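Local coordinates for protein cysteine protease (Listeria monocytogenes, PDB 5HU4) that cleaves the C-terminal sorting signal of surface proteins and, through a thioester intermediate, joins them covalently to the cell wall, at residues Met57-Gly60 with Pro61-Lys64; Lys132-Lys135 with Glu136-Asn139. All blocks are in the same frame, centred on the assembly; numbering follows the deposited sequence.

Interaction 1: residues Met57-Gly60 with Pro61-Lys64; sequences MLFG and PIMK
A type II' beta turn, Met57 to Gly60, runs straight into the short 3-10 segment that takes in Pro61 to Met63, and Phe59 and Ile62 meet across this junction. The turn is closed by Gly60 N bonding to Met57 O at 3.0 Å. The 3-10 turns follow with two weak i-to-i+3 bonds, Ile62 N to Phe59 O at 3.3 Å and Met63 N to Gly60 O, also at 3.3 Å. With its chi1 of 79°, Ile62 holds CG1 between its own backbone N and carbonyl carbon, and this brings CG1 within 3.1 Å of Phe59 O. The other branch, CG2, comes obliquely to the Phe59 ring, 3.9 Å from Phe59 CD1, while Ile62 CD1 lies 4.0 Å from Phe59 CD2; the two side chains thus sit at a slant to one another. Pro61 places CD 3.6 Å from Leu58 O, and Met63 CG packs on Gly60 O. The junction lies in the loop between strands 44-48 and 70-74 of the sortase domain. Phe59 and Ile62 both press on Leu108 and Thr110 of strand 105-111, which ends at the active-site Cys111, Phe59 also touches Leu16, and Leu58 rests on the active-site His50.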
ATOM      1  N   MET A  57      -6.270  11.580  -4.247  1.00 20.84           N
ATOM      2  CA  MET A  57      -7.101  10.436  -3.883  1.00 24.04           C
ATOM      3  C   MET A  57      -6.353   9.108  -3.946  1.00 22.37           C
ATOM      4  O   MET A  57      -5.507   8.900  -4.817  1.00 22.00           O
ATOM      5  CB  MET A  57      -8.331  10.369  -4.791  1.00 23.68           C
ATOM      6  CG  MET A  57      -9.191  11.616  -4.762  1.00 26.48           C
ATOM      7  SD  MET A  57     -10.488  11.556  -3.515  1.00 44.89           S
ATOM      8  CE  MET A  57     -11.537  10.269  -4.184  1.00 33.86           C
ATOM      9  N   LEU A  58      -6.684   8.221  -3.011  1.00 21.37           N
ATOM     10  CA  LEU A  58      -6.203   6.839  -3.002  1.00 21.30           C
ATOM     11  C   LEU A  58      -4.681   6.719  -3.111  1.00 22.26           C
ATOM     12  O   LEU A  58      -3.953   7.205  -2.247  1.00 22.54           O
ATOM     13  CB  LEU A  58      -6.879   6.049  -4.125  1.00 19.57           C
ATOM     14  CG  LEU A  58      -8.408   6.014  -4.042  1.00 21.69           C
ATOM     15  CD1 LEU A  58      -9.011   5.284  -5.233  1.00 21.58           C
ATOM     16  CD2 LEU A  58      -8.863   5.381  -2.734  1.00 23.09           C
ATOM     17  N   PHE A  59      -4.204   6.068  -4.170  1.00 21.85           N
ATOM     18  CA  PHE A  59      -2.768   5.850  -4.341  1.00 22.25           C
ATOM     19  C   PHE A  59      -2.133   6.817  -5.331  1.00 20.25           C
ATOM     20  O   PHE A  59      -0.991   6.631  -5.742  1.00 21.76           O
ATOM     21  CB  PHE A  59      -2.491   4.414  -4.787  1.00 19.88           C
ATOM     22  CG  PHE A  59      -2.180   3.481  -3.655  1.00 21.00           C
ATOM     23  CD1 PHE A  59      -2.284   3.909  -2.341  1.00 20.37           C
ATOM     24  CD2 PHE A  59      -1.770   2.182  -3.900  1.00 18.96           C
ATOM     25  CE1 PHE A  59      -1.997   3.056  -1.297  1.00 19.17           C
ATOM     26  CE2 PHE A  59      -1.481   1.324  -2.860  1.00 16.14           C
ATOM     27  CZ  PHE A  59      -1.594   1.760  -1.556  1.00 19.47           C
ATOM     28  N   GLY A  60      -2.883   7.840  -5.718  1.00 21.21           N
ATOM     29  CA  GLY A  60      -2.341   8.926  -6.515  1.00 21.57           C
ATOM     30  C   GLY A  60      -1.055   9.536  -5.974  1.00 22.53           C
ATOM     31  O   GLY A  60      -0.074   9.650  -6.710  1.00 23.86           O
ATOM     32  N   PRO A  61      -1.046   9.936  -4.689  1.00 23.49           N
ATOM     33  CA  PRO A  61       0.135  10.612  -4.133  1.00 21.97           C
ATOM     34  C   PRO A  61       1.398   9.753  -3.996  1.00 23.90           C
ATOM     35  O   PRO A  61       2.466  10.321  -3.766  1.00 22.31           O
ATOM     36  CB  PRO A  61      -0.342  11.054  -2.744  1.00 20.53           C
ATOM     37  CG  PRO A  61      -1.818  11.126  -2.853  1.00 20.33           C
ATOM     38  CD  PRO A  61      -2.187   9.999  -3.758  1.00 19.76           C
ATOM     39  N   ILE A  62       1.301   8.433  -4.128  1.00 20.92           N
ATOM     40  CA  ILE A  62       2.486   7.594  -3.945  1.00 20.28           C
ATOM     41  C   ILE A  62       3.400   7.665  -5.167  1.00 22.14           C
ATOM     42  O   ILE A  62       4.478   7.069  -5.179  1.00 20.93           O
ATOM     43  CB  ILE A  62       2.124   6.118  -3.659  1.00 20.46           C
ATOM     44  CG1 ILE A  62       1.749   5.385  -4.947  1.00 23.76           C
ATOM     45  CG2 ILE A  62       1.018   6.029  -2.618  1.00 19.88           C
ATOM     46  CD1 ILE A  62       1.757   3.879  -4.806  1.00 23.27           C
ATOM     47  N   MET A  63       2.968   8.399  -6.188  1.00 23.14           N
ATOM     48  CA  MET A  63       3.825   8.715  -7.323  1.00 24.47           C
ATOM     49  C   MET A  63       5.013   9.551  -6.862  1.00 23.81           C
ATOM     50  O   MET A  63       6.097   9.489  -7.445  1.00 25.89           O
ATOM     51  CB  MET A  63       3.042   9.469  -8.402  1.00 22.90           C
ATOM     52  CG  MET A  63       1.943   8.664  -9.071  1.00 26.55           C
ATOM     53  SD  MET A  63       2.556   7.598 -10.392  1.00 36.33           S
ATOM     54  CE  MET A  63       3.499   8.768 -11.368  1.00 22.49           C
ATOM     55  N   LYS A  64       4.796  10.333  -5.808  1.00 22.08           N
ATOM     56  CA  LYS A  64       5.805  11.254  -5.302  1.00 22.50           C
ATOM     57  C   LYS A  64       6.517  10.713  -4.066  1.00 26.00           C
ATOM     58  O   LYS A  64       7.182  11.462  -3.350  1.00 26.86           O
ATOM     59  CB  LYS A  64       5.168  12.608  -4.985  1.00 22.70           C
TER

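Interaction 2: residues Lys132-Lys135 with Glu136-Asn139; sequences KLTK and ELEN
With chi1 at 53°, Thr134 carries OG1 between its own backbone N and carbonyl carbon, turned to the first turn of helix 135-141, where it accepts a weak bond from Leu137 N at 3.5 Å. Thr134 stands at the N-cap position, right before the helix, and this is its capping bond. Glu136 adopts a matching chi1 of 60°, and its side chain lies alongside that of Thr134, pointing the same way, with Glu136 CG 3.1 Å from Thr134 OG1. Leu137 crosses the threonine at an angle: its CG is 3.4 Å from Thr134 OG1, and its CD1 reaches back to 3.6 Å from Lys132 O. On another flank of the turn, Leu133 CD2 lies against Glu138 CB at 3.8 Å, while Leu133 CD1 approaches Leu137 CB. Regular helical bonding begins at once, Glu138 N donating to Thr134 O at 2.9 Å and Asn139 N to Lys135 O at 3.0 Å. Leu133 and Leu137 both touch Leu79 of strand 78-91, so the apolar side of the turn faces the sheet. The N-cap hydroxyl thus offers a weak acceptor to an amide hydrogen of the first turn, and Glu136, in that turn, sets a carboxylate near the helix's N-terminal end, where the helix dipole would probably favour its negative charge.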
ATOM      1  N   LYS A 132       3.177  -3.914  18.671  1.00 31.46           N
ATOM      2  CA  LYS A 132       1.766  -3.939  19.037  1.00 30.65           C
ATOM      3  C   LYS A 132       1.124  -2.577  18.806  1.00 31.76           C
ATOM      4  O   LYS A 132       1.670  -1.552  19.217  1.00 33.48           O
ATOM      5  CB  LYS A 132       1.606  -4.357  20.502  1.00 29.77           C
ATOM      6  CG  LYS A 132       0.455  -5.314  20.765  1.00 36.99           C
ATOM      7  CD  LYS A 132       0.363  -5.673  22.240  1.00 41.37           C
ATOM      8  CE  LYS A 132      -0.352  -4.590  23.030  1.00 45.20           C
ATOM      9  NZ  LYS A 132      -1.831  -4.689  22.877  1.00 55.19           N
ATOM     10  N   LEU A 133      -0.030  -2.565  18.148  1.00 28.85           N
ATOM     11  CA  LEU A 133      -0.731  -1.312  17.912  1.00 30.03           C
ATOM     12  C   LEU A 133      -1.403  -0.817  19.186  1.00 35.06           C
ATOM     13  O   LEU A 133      -2.187  -1.531  19.810  1.00 35.81           O
ATOM     14  CB  LEU A 133      -1.772  -1.457  16.803  1.00 29.79           C
ATOM     15  CG  LEU A 133      -2.349  -0.111  16.356  1.00 30.28           C
ATOM     16  CD1 LEU A 133      -1.398   0.587  15.394  1.00 29.81           C
ATOM     17  CD2 LEU A 133      -3.732  -0.269  15.739  1.00 29.87           C
ATOM     18  N   THR A 134      -1.082   0.412  19.566  1.00 36.63           N
ATOM     19  CA  THR A 134      -1.702   1.048  20.718  1.00 35.93           C
ATOM     20  C   THR A 134      -2.587   2.193  20.253  1.00 39.11           C
ATOM     21  O   THR A 134      -2.584   2.538  19.069  1.00 36.05           O
ATOM     22  CB  THR A 134      -0.651   1.574  21.705  1.00 39.30           C
ATOM     23  OG1 THR A 134       0.281   2.409  21.008  1.00 39.00           O
ATOM     24  CG2 THR A 134       0.103   0.420  22.348  1.00 37.71           C
ATOM     25  N   LYS A 135      -3.345   2.775  21.177  1.00 39.61           N
ATOM     26  CA  LYS A 135      -4.203   3.903  20.849  1.00 39.55           C
ATOM     27  C   LYS A 135      -3.384   5.060  20.289  1.00 39.99           C
ATOM     28  O   LYS A 135      -3.749   5.669  19.285  1.00 41.05           O
ATOM     29  CB  LYS A 135      -4.980   4.360  22.083  1.00 42.50           C
ATOM     30  CG  LYS A 135      -6.366   3.742  22.210  1.00 47.08           C
ATOM     31  CD  LYS A 135      -6.823   3.729  23.650  1.00 44.57           C
ATOM     32  CE  LYS A 135      -7.490   2.414  23.994  1.00 34.15           C
ATOM     33  NZ  LYS A 135      -6.597   1.256  23.702  1.00 43.53           N
ATOM     34  N   GLU A 136      -2.258   5.343  20.937  1.00 43.04           N
ATOM     35  CA  GLU A 136      -1.382   6.442  20.539  1.00 41.34           C
ATOM     36  C   GLU A 136      -0.795   6.245  19.138  1.00 38.49           C
ATOM     37  O   GLU A 136      -0.752   7.185  18.346  1.00 39.42           O
ATOM     38  CB  GLU A 136      -0.259   6.617  21.571  1.00 44.57           C
ATOM     39  CG  GLU A 136       0.632   5.399  21.736  1.00 47.34           C
ATOM     40  CD  GLU A 136       1.639   5.546  22.857  1.00 58.59           C
ATOM     41  OE1 GLU A 136       1.857   6.686  23.319  1.00 66.25           O
ATOM     42  OE2 GLU A 136       2.217   4.518  23.275  1.00 58.17           O
ATOM     43  N   LEU A 137      -0.358   5.024  18.834  1.00 38.61           N
ATOM     44  CA  LEU A 137       0.237   4.723  17.536  1.00 33.43           C
ATOM     45  C   LEU A 137      -0.814   4.769  16.437  1.00 34.68           C
ATOM     46  O   LEU A 137      -0.565   5.283  15.346  1.00 34.75           O
ATOM     47  CB  LEU A 137       0.916   3.351  17.557  1.00 33.83           C
ATOM     48  CG  LEU A 137       2.247   3.247  18.305  1.00 33.77           C
ATOM     49  CD1 LEU A 137       2.654   1.792  18.484  1.00 28.39           C
ATOM     50  CD2 LEU A 137       3.332   4.025  17.577  1.00 34.40           C
ATOM     51  N   GLU A 138      -1.990   4.224  16.735  1.00 34.22           N
ATOM     52  CA  GLU A 138      -3.100   4.235  15.791  1.00 34.02           C
ATOM     53  C   GLU A 138      -3.504   5.661  15.440  1.00 36.09           C
ATOM     54  O   GLU A 138      -3.685   5.989  14.271  1.00 32.43           O
ATOM     55  CB  GLU A 138      -4.298   3.473  16.358  1.00 34.09           C
ATOM     56  CG  GLU A 138      -5.631   3.891  15.766  1.00 31.00           C
ATOM     57  CD  GLU A 138      -6.747   2.926  16.096  1.00 30.29           C
ATOM     58  OE1 GLU A 138      -7.139   2.850  17.278  1.00 37.33           O
ATOM     59  OE2 GLU A 138      -7.239   2.247  15.172  1.00 35.16           O
ATOM     60  N   ASN A 139      -3.636   6.509  16.456  1.00 36.68           N
ATOM     61  CA  ASN A 139      -4.032   7.894  16.239  1.00 38.00           C
ATOM     62  C   ASN A 139      -2.921   8.737  15.618  1.00 36.30           C
ATOM     63  O   ASN A 139      -3.188   9.769  15.004  1.00 39.75           O
ATOM     64  CB  ASN A 139      -4.488   8.530  17.555  1.00 42.45           C
ATOM     65  CG  ASN A 139      -5.978   8.374  17.792  1.00 41.93           C
ATOM     66  OD1 ASN A 139      -6.417   7.439  18.462  1.00 41.07           O
ATOM     67  ND2 ASN A 139      -6.765   9.292  17.241  1.00 43.83           N
TER

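Both contacts lie where one kind of backbone gives way to another, but in different surroundings. Interaction 1 is partly buried, in the loop beside the active site, and its apolar side chains pack onto strands 14-19 and 105-111. Interaction 2 is a surface contact away from the active site, joining the end of strand 119-132 to the C-terminal helix. Backbone carbonyls alone accept the bonds across interaction 1, both of them weak, and an aromatic-aliphatic pair accompanies them; interaction 2 adds a side-chain hydroxyl as acceptor and sets charged residues around its leucines. Their centres are 24 Å apart, and they do not touch.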